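Local coordinates for protein dihydropyrimidinase (Brevibacillus agri, PDB 3SFW) that probably catalyses the zinc-dependent, reversible hydrolytic ring opening of dihydropyrimidines such as 5,6-dihydrouracil to N-carbamoyl-beta-amino acids, at residues V182-N186 and W287-L291; P205-Y210 and I272-E276; V240-V246 and W295-L300; D163-F167 and R223-L227. One frame throughout, in Å; residues are numbered along the deposited sequence.

Contact 1: residues V182-N186 and W287-L291; sequences VHAEN and WSPPL. With ZN (zinc ion), chain D.
H183 and S288 approach each other around a zinc ion, joined less by direct touch than by one metal-bound water. The imidazole shows how a single ring can serve metal and loop together. Setting CG anti to the backbone N (chi1 175°) aims the ring at the metal: CG is 3.3 Å from the zinc, and ND1 binds it at 2.2 Å. Round the ring, CE1 stops 3.8 Å from S288 O, in an oblique approach. That carbonyl oxygen accepts a hydrogen bond of 2.7 Å from water 1, itself a zinc ligand lying near the imidazole plane. On the far side of the ring, NE2 donates to E185 OE1 at 2.6 Å, nearly straight at 165° and close to the ring plane, on the anti side of the carboxylate. This bond limits how the imidazole can turn. E185 OE1 is also salt-bridged to R212 and lies 3.7 Å from S288 CB. The side chain crosses the two prolines obliquely, OE2 3.5 Å from P289 CA and also near P290 CD. The peptide bond before P289 is cis, while S288 OG goes elsewhere, to N337. H239 and K150, carboxylated at NZ, complete the coordination of this zinc, and K150 also binds the second one. Together they form one flank of the binuclear zinc centre of an amidohydrolase, its histidine backed by a carboxylate.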
loop_
_atom_site.group_PDB
_atom_site.type_symbol
_atom_site.label_atom_id
_atom_site.label_comp_id
_atom_site.label_asym_id
_atom_site.label_seq_id
_atom_site.Cartn_x
_atom_site.Cartn_y
_atom_site.Cartn_z
ATOM N N VAL A 182 -11.027 20.162 5.692
ATOM C CA VAL A 182 -9.980 20.322 6.694
ATOM C C VAL A 182 -8.753 21.025 6.151
ATOM O O VAL A 182 -8.271 20.668 5.098
ATOM C CB VAL A 182 -9.573 18.950 7.280
ATOM C CG1 VAL A 182 -8.271 19.015 7.933
ATOM C CG2 VAL A 182 -10.665 18.434 8.230
ATOM N N HIS A 183 -8.137 21.860 7.000
ATOM C CA HIS A 183 -6.724 22.241 6.877
ATOM C C HIS A 183 -5.945 21.186 7.673
ATOM O O HIS A 183 -5.997 21.185 8.915
ATOM C CB HIS A 183 -6.465 23.658 7.499
ATOM C CG HIS A 183 -5.008 24.041 7.517
ATOM N ND1 HIS A 183 -4.496 25.121 6.816
ATOM C CD2 HIS A 183 -3.946 23.442 8.123
ATOM C CE1 HIS A 183 -3.188 25.188 7.027
ATOM N NE2 HIS A 183 -2.827 24.172 7.796
ATOM N N ALA A 184 -5.248 20.285 6.966
ATOM C CA ALA A 184 -4.708 19.078 7.629
ATOM C C ALA A 184 -3.191 19.214 7.818
ATOM O O ALA A 184 -2.403 18.686 7.019
ATOM C CB ALA A 184 -5.041 17.787 6.798
ATOM N N GLU A 185 -2.787 19.816 8.930
ATOM C CA GLU A 185 -1.398 19.626 9.448
ATOM C C GLU A 185 -1.556 19.382 10.935
ATOM O O GLU A 185 -2.439 20.011 11.576
ATOM C CB GLU A 185 -0.538 20.891 9.291
ATOM C CG GLU A 185 -0.319 21.377 7.838
ATOM C CD GLU A 185 0.403 22.699 7.823
ATOM O OE1 GLU A 185 -0.239 23.746 8.166
ATOM O OE2 GLU A 185 1.646 22.662 7.582
ATOM N N ASN A 186 -0.632 18.606 11.514
ATOM C CA ASN A 186 -0.742 18.390 12.968
ATOM C C ASN A 186 -0.289 19.636 13.726
ATOM O O ASN A 186 0.913 19.959 13.781
ATOM C CB ASN A 186 0.036 17.141 13.404
ATOM C CG ASN A 186 -0.230 16.801 14.850
ATOM O OD1 ASN A 186 0.049 17.605 15.743
ATOM N ND2 ASN A 186 -0.768 15.629 15.090
ATOM N N TRP A 287 3.422 30.643 3.555
ATOM C CA TRP A 287 1.985 30.266 3.636
ATOM C C TRP A 287 2.011 28.811 4.044
ATOM O O TRP A 287 3.094 28.196 4.081
ATOM C CB TRP A 287 1.267 30.419 2.278
ATOM C CG TRP A 287 2.035 29.868 1.093
ATOM C CD1 TRP A 287 2.296 28.560 0.824
ATOM C CD2 TRP A 287 2.532 30.633 -0.027
ATOM N NE1 TRP A 287 2.957 28.457 -0.414
ATOM C CE2 TRP A 287 3.111 29.720 -0.937
ATOM C CE3 TRP A 287 2.589 32.023 -0.313
ATOM C CZ2 TRP A 287 3.745 30.147 -2.129
ATOM C CZ3 TRP A 287 3.135 32.440 -1.518
ATOM C CH2 TRP A 287 3.669 31.501 -2.436
ATOM N N SER A 288 0.855 28.263 4.445
ATOM C CA SER A 288 0.863 26.930 5.078
ATOM C C SER A 288 -0.212 26.091 4.417
ATOM O O SER A 288 -1.223 26.636 4.050
ATOM C CB SER A 288 0.533 27.043 6.567
ATOM O OG SER A 288 1.534 27.829 7.227
ATOM N N PRO A 289 0.030 24.794 4.206
ATOM C CA PRO A 289 1.301 24.085 4.368
ATOM C C PRO A 289 2.379 24.723 3.560
ATOM O O PRO A 289 2.118 25.443 2.605
ATOM C CB PRO A 289 1.011 22.678 3.819
ATOM C CG PRO A 289 -0.190 22.862 2.924
ATOM C CD PRO A 289 -1.005 23.924 3.597
ATOM N N PRO A 290 3.638 24.522 3.990
ATOM C CA PRO A 290 4.709 25.252 3.302
ATOM C C PRO A 290 4.969 24.678 1.912
ATOM O O PRO A 290 4.650 23.521 1.629
ATOM C CB PRO A 290 5.923 24.999 4.215
ATOM C CG PRO A 290 5.643 23.625 4.851
ATOM C CD PRO A 290 4.104 23.584 5.014
ATOM N N LEU A 291 5.693 25.425 1.100
ATOM C CA LEU A 291 6.230 24.891 -0.159
ATOM C C LEU A 291 7.108 23.673 0.135
ATOM O O LEU A 291 7.692 23.581 1.226
ATOM C CB LEU A 291 7.037 26.003 -0.859
ATOM C CG LEU A 291 6.177 27.140 -1.400
ATOM C CD1 LEU A 291 7.066 28.178 -2.124
ATOM C CD2 LEU A 291 5.127 26.582 -2.387
HETATM ZN ZN ZN D . -5.279 26.475 5.268
HETATM O O HOH W 1 -3.380 27.657 5.215
HETATM O O HOH W 2 -5.523 28.170 6.490
#

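Contact 2: residues P205-Y210 and I272-E276; sequences PIYHAY and ITALE
I206 and L275 form the heart of this contact, with I272 and A209 beside them. CD1 of I206 reaches 3.8 Å from L275 CB and packs equally near E276 CG, whose chain runs alongside the isoleucine and points the same way. I272 holds its CG1 anti to the backbone N (chi1 -173°), and its extended chain carries CD1 across to A209 CB at 3.8 Å. The same methyl ends 3.9 Å from Y210 CE2, isoleucine and tyrosine side chains crossing at about a right angle. L275 sends CD2 further, to within 3.5 Å of P205 O. Replacing I272 with an alanine is likely to open a gap next to A209 CB and I206 CD1 and to take away one support of the Y210 ring.

No direct hydrogen bond crosses, and two waters do that work. Water 3 takes the N-H of I206 and donates to L275 O at 2.7 Å, so the backbones are linked beside the apolar cluster. Water 4 lies 2.8 Å from Y210 OH and donates to E276 OE2, at the more open rim.

Further out, H208 CB borders L275 CD2 while its NE2 is hydrogen-bonded to W287 O, tying the helix to the loop behind. The I272 backbone in turn bonds with that of R292. Here the short helix 206-210 packs on the 3-10 segment 272-276, two excursions following different strands on the C-terminal side of a TIM-type barrel.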
loop_
_atom_site.group_PDB
_atom_site.type_symbol
_atom_site.label_atom_id
_atom_site.label_comp_id
_atom_site.label_asym_id
_atom_site.label_seq_id
_atom_site.Cartn_x
_atom_site.Cartn_y
_atom_site.Cartn_z
ATOM N N PRO A 205 12.864 33.066 7.279
ATOM C CA PRO A 205 11.668 32.515 6.583
ATOM C C PRO A 205 11.769 31.025 6.259
ATOM O O PRO A 205 10.749 30.334 6.308
ATOM C CB PRO A 205 11.597 33.354 5.307
ATOM C CG PRO A 205 12.094 34.763 5.818
ATOM C CD PRO A 205 13.291 34.361 6.692
ATOM N N ILE A 206 12.952 30.513 5.884
ATOM C CA ILE A 206 13.049 29.084 5.536
ATOM C C ILE A 206 12.598 28.164 6.676
ATOM O O ILE A 206 12.051 27.100 6.425
ATOM C CB ILE A 206 14.490 28.693 5.043
ATOM C CG1 ILE A 206 14.551 27.252 4.562
ATOM C CG2 ILE A 206 15.520 28.937 6.148
ATOM C CD1 ILE A 206 13.644 26.963 3.371
ATOM N N TYR A 207 12.734 28.592 7.931
ATOM C CA TYR A 207 12.315 27.709 9.043
ATOM C C TYR A 207 10.794 27.600 9.139
ATOM O O TYR A 207 10.305 26.681 9.777
ATOM C CB TYR A 207 12.912 28.127 10.399
ATOM C CG TYR A 207 14.409 27.958 10.370
ATOM C CD1 TYR A 207 15.211 29.004 9.931
ATOM C CD2 TYR A 207 14.982 26.702 10.511
ATOM C CE1 TYR A 207 16.588 28.859 9.787
ATOM C CE2 TYR A 207 16.383 26.521 10.346
ATOM C CZ TYR A 207 17.163 27.610 9.967
ATOM O OH TYR A 207 18.531 27.486 9.769
ATOM N N HIS A 208 10.074 28.446 8.404
ATOM C CA HIS A 208 8.614 28.237 8.273
ATOM C C HIS A 208 8.326 26.883 7.616
ATOM O O HIS A 208 7.372 26.173 7.994
ATOM C CB HIS A 208 7.926 29.387 7.498
ATOM C CG HIS A 208 6.484 29.121 7.252
ATOM N ND1 HIS A 208 5.522 29.291 8.224
ATOM C CD2 HIS A 208 5.852 28.591 6.178
ATOM C CE1 HIS A 208 4.347 28.913 7.742
ATOM N NE2 HIS A 208 4.517 28.520 6.491
ATOM N N ALA A 209 9.166 26.482 6.658
ATOM C CA ALA A 209 8.960 25.187 6.047
ATOM C C ALA A 209 9.490 24.070 6.931
ATOM O O ALA A 209 8.858 23.031 7.079
ATOM C CB ALA A 209 9.583 25.136 4.668
ATOM N N TYR A 210 10.716 24.243 7.444
ATOM C CA TYR A 210 11.345 23.178 8.185
ATOM C C TYR A 210 10.576 22.751 9.410
ATOM O O TYR A 210 10.727 21.618 9.863
ATOM C CB TYR A 210 12.760 23.557 8.582
ATOM C CG TYR A 210 13.699 23.757 7.413
ATOM C CD1 TYR A 210 14.890 24.482 7.581
ATOM C CD2 TYR A 210 13.442 23.188 6.169
ATOM C CE1 TYR A 210 15.801 24.640 6.515
ATOM C CE2 TYR A 210 14.330 23.368 5.088
ATOM C CZ TYR A 210 15.537 24.054 5.295
ATOM O OH TYR A 210 16.412 24.264 4.227
ATOM N N ILE A 272 10.188 24.548 -2.187
ATOM C CA ILE A 272 10.632 24.987 -0.878
ATOM C C ILE A 272 11.846 25.922 -1.044
ATOM O O ILE A 272 12.086 26.770 -0.208
ATOM C CB ILE A 272 11.032 23.760 -0.031
ATOM C CG1 ILE A 272 11.349 24.151 1.423
ATOM C CG2 ILE A 272 12.204 22.937 -0.699
ATOM C CD1 ILE A 272 11.636 22.932 2.321
ATOM N N THR A 273 12.602 25.783 -2.138
ATOM C CA THR A 273 13.754 26.689 -2.317
ATOM C C THR A 273 13.397 28.191 -2.398
ATOM O O THR A 273 14.258 29.060 -2.160
ATOM C CB THR A 273 14.683 26.309 -3.529
ATOM O OG1 THR A 273 13.959 26.397 -4.762
ATOM C CG2 THR A 273 15.284 24.901 -3.341
ATOM N N ALA A 274 12.154 28.519 -2.748
ATOM C CA ALA A 274 11.765 29.940 -2.856
ATOM C C ALA A 274 11.900 30.630 -1.474
ATOM O O ALA A 274 12.031 31.855 -1.395
ATOM C CB ALA A 274 10.320 30.085 -3.382
ATOM N N LEU A 275 11.770 29.849 -0.406
ATOM C CA LEU A 275 11.774 30.435 0.929
ATOM C C LEU A 275 13.185 30.838 1.332
ATOM O O LEU A 275 13.366 31.456 2.392
ATOM C CB LEU A 275 11.213 29.467 1.978
ATOM C CG LEU A 275 9.677 29.607 1.949
ATOM C CD1 LEU A 275 9.122 28.414 1.208
ATOM C CD2 LEU A 275 9.067 29.705 3.323
ATOM N N GLU A 276 14.165 30.358 0.563
ATOM C CA GLU A 276 15.584 30.646 0.873
ATOM C C GLU A 276 16.030 31.965 0.277
ATOM O O GLU A 276 17.183 32.386 0.502
ATOM C CB GLU A 276 16.510 29.539 0.350
ATOM C CG GLU A 276 16.306 28.160 0.925
ATOM C CD GLU A 276 17.011 27.094 0.043
ATOM O OE1 GLU A 276 17.942 27.450 -0.716
ATOM O OE2 GLU A 276 16.635 25.925 0.088
HETATM O O HOH W 3 14.963 32.167 4.463
HETATM O O HOH W 4 15.455 24.061 1.581
#

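Contact 3: residues V240-V246 and W295-L300; sequences VSCADAV and WNQDVL
A243 and N296 are joined by the one direct hydrogen bond of this contact, between the starts of two helices. The A243 N-H points at N296 OD1, 2.8 Å away and nearly straight at 175°, the donor tilted a little from the carbonyl plane. The oxygen comes from the other helix to meet an N-H of the first turn, a position at which no backbone carbonyl of the same helix is available. OD1 has a second grip: water 5 donates to it at 2.9 Å and accepts from D244 N. The amide's rotation is fixed from its other end, since N296 ND2 bonds to E293 O. C242, at the N-cap, lays its CB 3.5 Å from the same OD1.

Apolar contacts surround this polar centre. A243 CB is the knot: W295 reaches it with CZ3 at 3.5 Å, and V299 CG1 adds a second neighbour. W295 has CG between the backbone N and the carbonyl carbon (chi1 69°), which swings the indole over toward A243, its NE1 bonded to E293. L300 CD2 packs on V246 CG2, at 3.7 Å, and on V240 CG1. V246 and V299 meet by their CG1 methyls, and E254 of the third subunit packs on both. As methyl-to-carbonyl van der Waals contacts, L300 CD2 lies 3.5 Å from V240 O and CD1 beside S241 O.

Helix 243-254 follows strand 234-237, and helix 295-305, reached long after strand 258-263, leads into strand 311-312; they pack by their N-terminal turns, as outer helices of a beta/alpha barrel do.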
loop_
_atom_site.group_PDB
_atom_site.type_symbol
_atom_site.label_atom_id
_atom_site.label_comp_id
_atom_site.label_asym_id
_atom_site.label_seq_id
_atom_site.Cartn_x
_atom_site.Cartn_y
_atom_site.Cartn_z
ATOM N N VAL A 240 -3.895 20.246 -0.605
ATOM C CA VAL A 240 -2.998 19.068 -0.526
ATOM C C VAL A 240 -1.647 19.452 -1.197
ATOM O O VAL A 240 -1.641 19.942 -2.338
ATOM C CB VAL A 240 -3.651 17.843 -1.249
ATOM C CG1 VAL A 240 -2.676 16.631 -1.288
ATOM C CG2 VAL A 240 -4.934 17.450 -0.534
ATOM N N SER A 241 -0.525 19.360 -0.453
ATOM C CA SER A 241 0.731 19.898 -1.012
ATOM C C SER A 241 1.766 18.834 -1.290
ATOM O O SER A 241 2.826 19.121 -1.878
ATOM C CB SER A 241 1.343 20.950 -0.057
ATOM O OG SER A 241 1.892 20.335 1.110
ATOM N N CYS A 242 1.554 17.633 -0.768
ATOM C CA CYS A 242 2.643 16.653 -0.759
ATOM C C CYS A 242 2.206 15.241 -1.025
ATOM O O CYS A 242 1.019 14.876 -0.879
ATOM C CB CYS A 242 3.427 16.694 0.547
ATOM S SG CYS A 242 2.497 16.177 2.017
ATOM N N ALA A 243 3.166 14.450 -1.498
ATOM C CA ALA A 243 2.899 13.057 -1.869
ATOM C C ALA A 243 2.387 12.235 -0.700
ATOM O O ALA A 243 1.486 11.404 -0.883
ATOM C CB ALA A 243 4.190 12.393 -2.483
ATOM N N ASP A 244 2.853 12.527 0.514
ATOM C CA ASP A 244 2.398 11.783 1.696
ATOM C C ASP A 244 0.862 11.888 1.795
ATOM O O ASP A 244 0.177 10.885 2.000
ATOM C CB ASP A 244 3.048 12.393 2.934
ATOM C CG ASP A 244 2.847 11.558 4.190
ATOM O OD1 ASP A 244 3.787 11.553 5.016
ATOM O OD2 ASP A 244 1.763 10.958 4.406
ATOM N N ALA A 245 0.345 13.099 1.618
ATOM C CA ALA A 245 -1.097 13.323 1.694
ATOM C C ALA A 245 -1.826 12.728 0.490
ATOM O O ALA A 245 -2.909 12.105 0.649
ATOM C CB ALA A 245 -1.409 14.787 1.842
ATOM N N VAL A 246 -1.252 12.896 -0.699
ATOM C CA VAL A 246 -1.865 12.289 -1.896
ATOM C C VAL A 246 -2.047 10.779 -1.726
ATOM O O VAL A 246 -3.118 10.239 -1.988
ATOM C CB VAL A 246 -1.009 12.545 -3.156
ATOM C CG1 VAL A 246 -1.559 11.713 -4.326
ATOM C CG2 VAL A 246 -1.013 14.071 -3.543
ATOM N N TRP A 295 10.055 17.608 -6.158
ATOM C CA TRP A 295 9.520 16.315 -6.647
ATOM C C TRP A 295 8.034 16.103 -6.298
ATOM O O TRP A 295 7.335 15.347 -7.004
ATOM C CB TRP A 295 10.343 15.106 -6.147
ATOM C CG TRP A 295 10.243 14.835 -4.677
ATOM C CD1 TRP A 295 11.064 15.326 -3.707
ATOM C CD2 TRP A 295 9.306 13.977 -4.019
ATOM N NE1 TRP A 295 10.705 14.801 -2.477
ATOM C CE2 TRP A 295 9.608 14.004 -2.641
ATOM C CE3 TRP A 295 8.209 13.223 -4.450
ATOM C CZ2 TRP A 295 8.877 13.284 -1.700
ATOM C CZ3 TRP A 295 7.524 12.454 -3.508
ATOM C CH2 TRP A 295 7.836 12.517 -2.159
ATOM N N ASN A 296 7.547 16.748 -5.227
ATOM C CA ASN A 296 6.123 16.624 -4.876
ATOM C C ASN A 296 5.192 17.129 -5.972
ATOM O O ASN A 296 4.047 16.669 -6.074
ATOM C CB ASN A 296 5.792 17.304 -3.540
ATOM C CG ASN A 296 6.345 16.557 -2.377
ATOM O OD1 ASN A 296 5.741 15.582 -1.903
ATOM N ND2 ASN A 296 7.566 16.943 -1.937
ATOM N N GLN A 297 5.661 18.098 -6.777
ATOM C CA GLN A 297 4.771 18.759 -7.759
ATOM C C GLN A 297 4.234 17.709 -8.709
ATOM O O GLN A 297 3.032 17.717 -9.044
ATOM C CB GLN A 297 5.541 19.797 -8.573
ATOM C CG GLN A 297 6.013 20.984 -7.691
ATOM C CD GLN A 297 6.935 21.904 -8.441
ATOM O OE1 GLN A 297 7.366 21.593 -9.571
ATOM N NE2 GLN A 297 7.235 23.060 -7.841
ATOM N N ASP A 298 5.125 16.858 -9.235
ATOM C CA ASP A 298 4.628 15.911 -10.252
ATOM C C ASP A 298 3.637 14.888 -9.698
ATOM O O ASP A 298 2.760 14.391 -10.442
ATOM C CB ASP A 298 5.748 15.239 -11.058
ATOM C CG ASP A 298 6.217 16.114 -12.249
ATOM O OD1 ASP A 298 7.383 15.943 -12.649
ATOM O OD2 ASP A 298 5.447 16.988 -12.766
ATOM N N VAL A 299 3.803 14.543 -8.424
ATOM C CA VAL A 299 2.821 13.679 -7.760
ATOM C C VAL A 299 1.444 14.388 -7.692
ATOM O O VAL A 299 0.410 13.762 -7.948
ATOM C CB VAL A 299 3.293 13.264 -6.368
ATOM C CG1 VAL A 299 2.255 12.278 -5.701
ATOM C CG2 VAL A 299 4.683 12.525 -6.439
ATOM N N LEU A 300 1.436 15.686 -7.377
ATOM C CA LEU A 300 0.162 16.476 -7.453
ATOM C C LEU A 300 -0.459 16.517 -8.878
ATOM O O LEU A 300 -1.678 16.306 -9.061
ATOM C CB LEU A 300 0.375 17.915 -6.945
ATOM C CG LEU A 300 0.817 18.003 -5.482
ATOM C CD1 LEU A 300 1.210 19.446 -5.189
ATOM C CD2 LEU A 300 -0.282 17.546 -4.488
HETATM O O HOH W 5 5.532 13.959 0.534
#

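Contact 4: residues D163-F167 and R223-L227; sequences DETLF and RAIAL
D163 OD1 stands at the edge of the R223 guanidinium, nearly in its plane, accepting from NH2 a hydrogen bond of 2.8 Å that is part of a salt bridge, with an N-H...O angle of 159°. The oxygen is met on its syn side, and the two planes are turned against each other by about 45°. A second edge contact is made by F167: L227 O lies in the plane of the phenyl ring, 3.6 Å from F167 CE2.

The arginine gets there by a bend: its chain runs extended from the backbone and then folds at chi3 (38°), which brings CD against the carboxylate and NH2 round to OD1. Each remaining end has a further mate. R223 NH1 is salt-bridged to E219, and D163 OD2 accepts from N186 of the second subunit, so this buried ion pair is tied to the subunit interface. With a leucine at R223, the buried D163 carboxylate would probably be left without its charge partner and E219 without its salt bridge.

Behind the pair, L227 fills the space between the helices. Its CD2 lies 3.9 Å from L166 CD2 and as near to D163 O, while its CG packs on F167 CD2. L166 CD2 also touches A224 CB at 4.1 Å. The short helical segments keep 10.5 Å between axes. Helices 163-176 and 214-230, the one preceding and the other following strand 180-182, are thus neighbours on the outside of a beta/alpha barrel.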
loop_
_atom_site.group_PDB
_atom_site.type_symbol
_atom_site.label_atom_id
_atom_site.label_comp_id
_atom_site.label_asym_id
_atom_site.label_seq_id
_atom_site.Cartn_x
_atom_site.Cartn_y
_atom_site.Cartn_z
ATOM N N ASP A 163 -9.839 16.674 17.901
ATOM C CA ASP A 163 -10.503 15.499 17.369
ATOM C C ASP A 163 -11.957 15.407 17.774
ATOM O O ASP A 163 -12.782 14.927 17.001
ATOM C CB ASP A 163 -9.764 14.215 17.753
ATOM C CG ASP A 163 -8.425 14.071 17.022
ATOM O OD1 ASP A 163 -8.164 14.853 16.054
ATOM O OD2 ASP A 163 -7.667 13.155 17.401
ATOM N N GLU A 164 -12.260 15.766 19.013
ATOM C CA GLU A 164 -13.675 15.837 19.414
ATOM C C GLU A 164 -14.490 16.794 18.515
ATOM O O GLU A 164 -15.579 16.418 18.006
ATOM C CB GLU A 164 -13.770 16.246 20.903
ATOM C CG GLU A 164 -15.202 16.520 21.351
ATOM C CD GLU A 164 -15.306 16.939 22.843
ATOM O OE1 GLU A 164 -16.448 17.044 23.325
ATOM O OE2 GLU A 164 -14.275 17.149 23.521
ATOM N N THR A 165 -13.960 17.981 18.248
ATOM C CA THR A 165 -14.658 18.913 17.373
ATOM C C THR A 165 -14.802 18.355 15.959
ATOM O O THR A 165 -15.878 18.439 15.348
ATOM C CB THR A 165 -13.976 20.280 17.379
ATOM O OG1 THR A 165 -14.175 20.864 18.668
ATOM C CG2 THR A 165 -14.579 21.186 16.346
ATOM N N LEU A 166 -13.727 17.786 15.437
ATOM C CA LEU A 166 -13.754 17.340 14.038
ATOM C C LEU A 166 -14.693 16.151 13.907
ATOM O O LEU A 166 -15.519 16.097 12.993
ATOM C CB LEU A 166 -12.321 17.009 13.539
ATOM C CG LEU A 166 -12.269 16.302 12.167
ATOM C CD1 LEU A 166 -12.945 17.197 11.093
ATOM C CD2 LEU A 166 -10.802 16.013 11.795
ATOM N N PHE A 167 -14.667 15.219 14.853
ATOM C CA PHE A 167 -15.539 14.031 14.714
ATOM C C PHE A 167 -17.040 14.387 14.859
ATOM O O PHE A 167 -17.868 13.962 14.051
ATOM C CB PHE A 167 -15.162 12.987 15.768
ATOM C CG PHE A 167 -15.829 11.660 15.560
ATOM C CD1 PHE A 167 -16.492 11.049 16.612
ATOM C CD2 PHE A 167 -15.766 11.001 14.324
ATOM C CE1 PHE A 167 -17.098 9.786 16.438
ATOM C CE2 PHE A 167 -16.360 9.758 14.133
ATOM C CZ PHE A 167 -16.998 9.119 15.217
ATOM N N ARG A 223 -5.645 11.267 9.692
ATOM C CA ARG A 223 -6.533 11.360 10.860
ATOM C C ARG A 223 -7.902 11.863 10.422
ATOM O O ARG A 223 -8.937 11.293 10.815
ATOM C CB ARG A 223 -5.929 12.280 11.919
ATOM C CG ARG A 223 -6.860 12.517 13.136
ATOM C CD ARG A 223 -5.998 12.840 14.376
ATOM N NE ARG A 223 -4.843 13.688 14.035
ATOM C CZ ARG A 223 -4.803 15.012 14.124
ATOM N NH1 ARG A 223 -3.737 15.670 13.676
ATOM N NH2 ARG A 223 -5.798 15.671 14.746
ATOM N N ALA A 224 -7.929 12.907 9.593
ATOM C CA ALA A 224 -9.242 13.423 9.157
ATOM C C ALA A 224 -9.971 12.342 8.332
ATOM O O ALA A 224 -11.197 12.154 8.460
ATOM C CB ALA A 224 -9.048 14.692 8.347
ATOM N N ILE A 225 -9.211 11.569 7.557
ATOM C CA ILE A 225 -9.806 10.530 6.725
ATOM C C ILE A 225 -10.393 9.400 7.592
ATOM O O ILE A 225 -11.522 8.977 7.375
ATOM C CB ILE A 225 -8.752 9.934 5.754
ATOM C CG1 ILE A 225 -8.581 10.880 4.576
ATOM C CG2 ILE A 225 -9.159 8.495 5.340
ATOM C CD1 ILE A 225 -7.337 10.592 3.739
ATOM N N ALA A 226 -9.679 8.999 8.636
ATOM C CA ALA A 226 -10.164 7.938 9.512
ATOM C C ALA A 226 -11.452 8.357 10.233
ATOM O O ALA A 226 -12.409 7.564 10.351
ATOM C CB ALA A 226 -9.084 7.581 10.571
ATOM N N LEU A 227 -11.486 9.593 10.707
ATOM C CA LEU A 227 -12.654 10.076 11.443
ATOM C C LEU A 227 -13.826 10.215 10.478
ATOM O O LEU A 227 -14.964 9.912 10.830
ATOM C CB LEU A 227 -12.329 11.456 12.067
ATOM C CG LEU A 227 -11.858 11.411 13.536
ATOM C CD1 LEU A 227 -10.695 10.424 13.735
ATOM C CD2 LEU A 227 -11.468 12.811 13.961
#

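How the contacts relate
Along the chain the segments run 163-167, 182-186, 205-210, 223-227, 240-246, 272-276, 287-291 and 295-300; contact 2 is nested within contact 1, contact 4 closes before contact 3 opens, and the other pairs cross. Contact 1 is the hub, its centre 14, 13 and 16 Å from those of contacts 2, 3 and 4, and it touches all three: P290 CB with A209 CA, P289 CB with S241 OG, and V182 CG2 with L166 CD1. Contacts 2 and 4 are farthest apart, about 29 Å between centres. Outer helices meet in contacts 3 and 4, loops in contact 1, a short helix and a 3-10 segment in contact 2, all in one amidohydrolase barrel with loops converging on the zinc site.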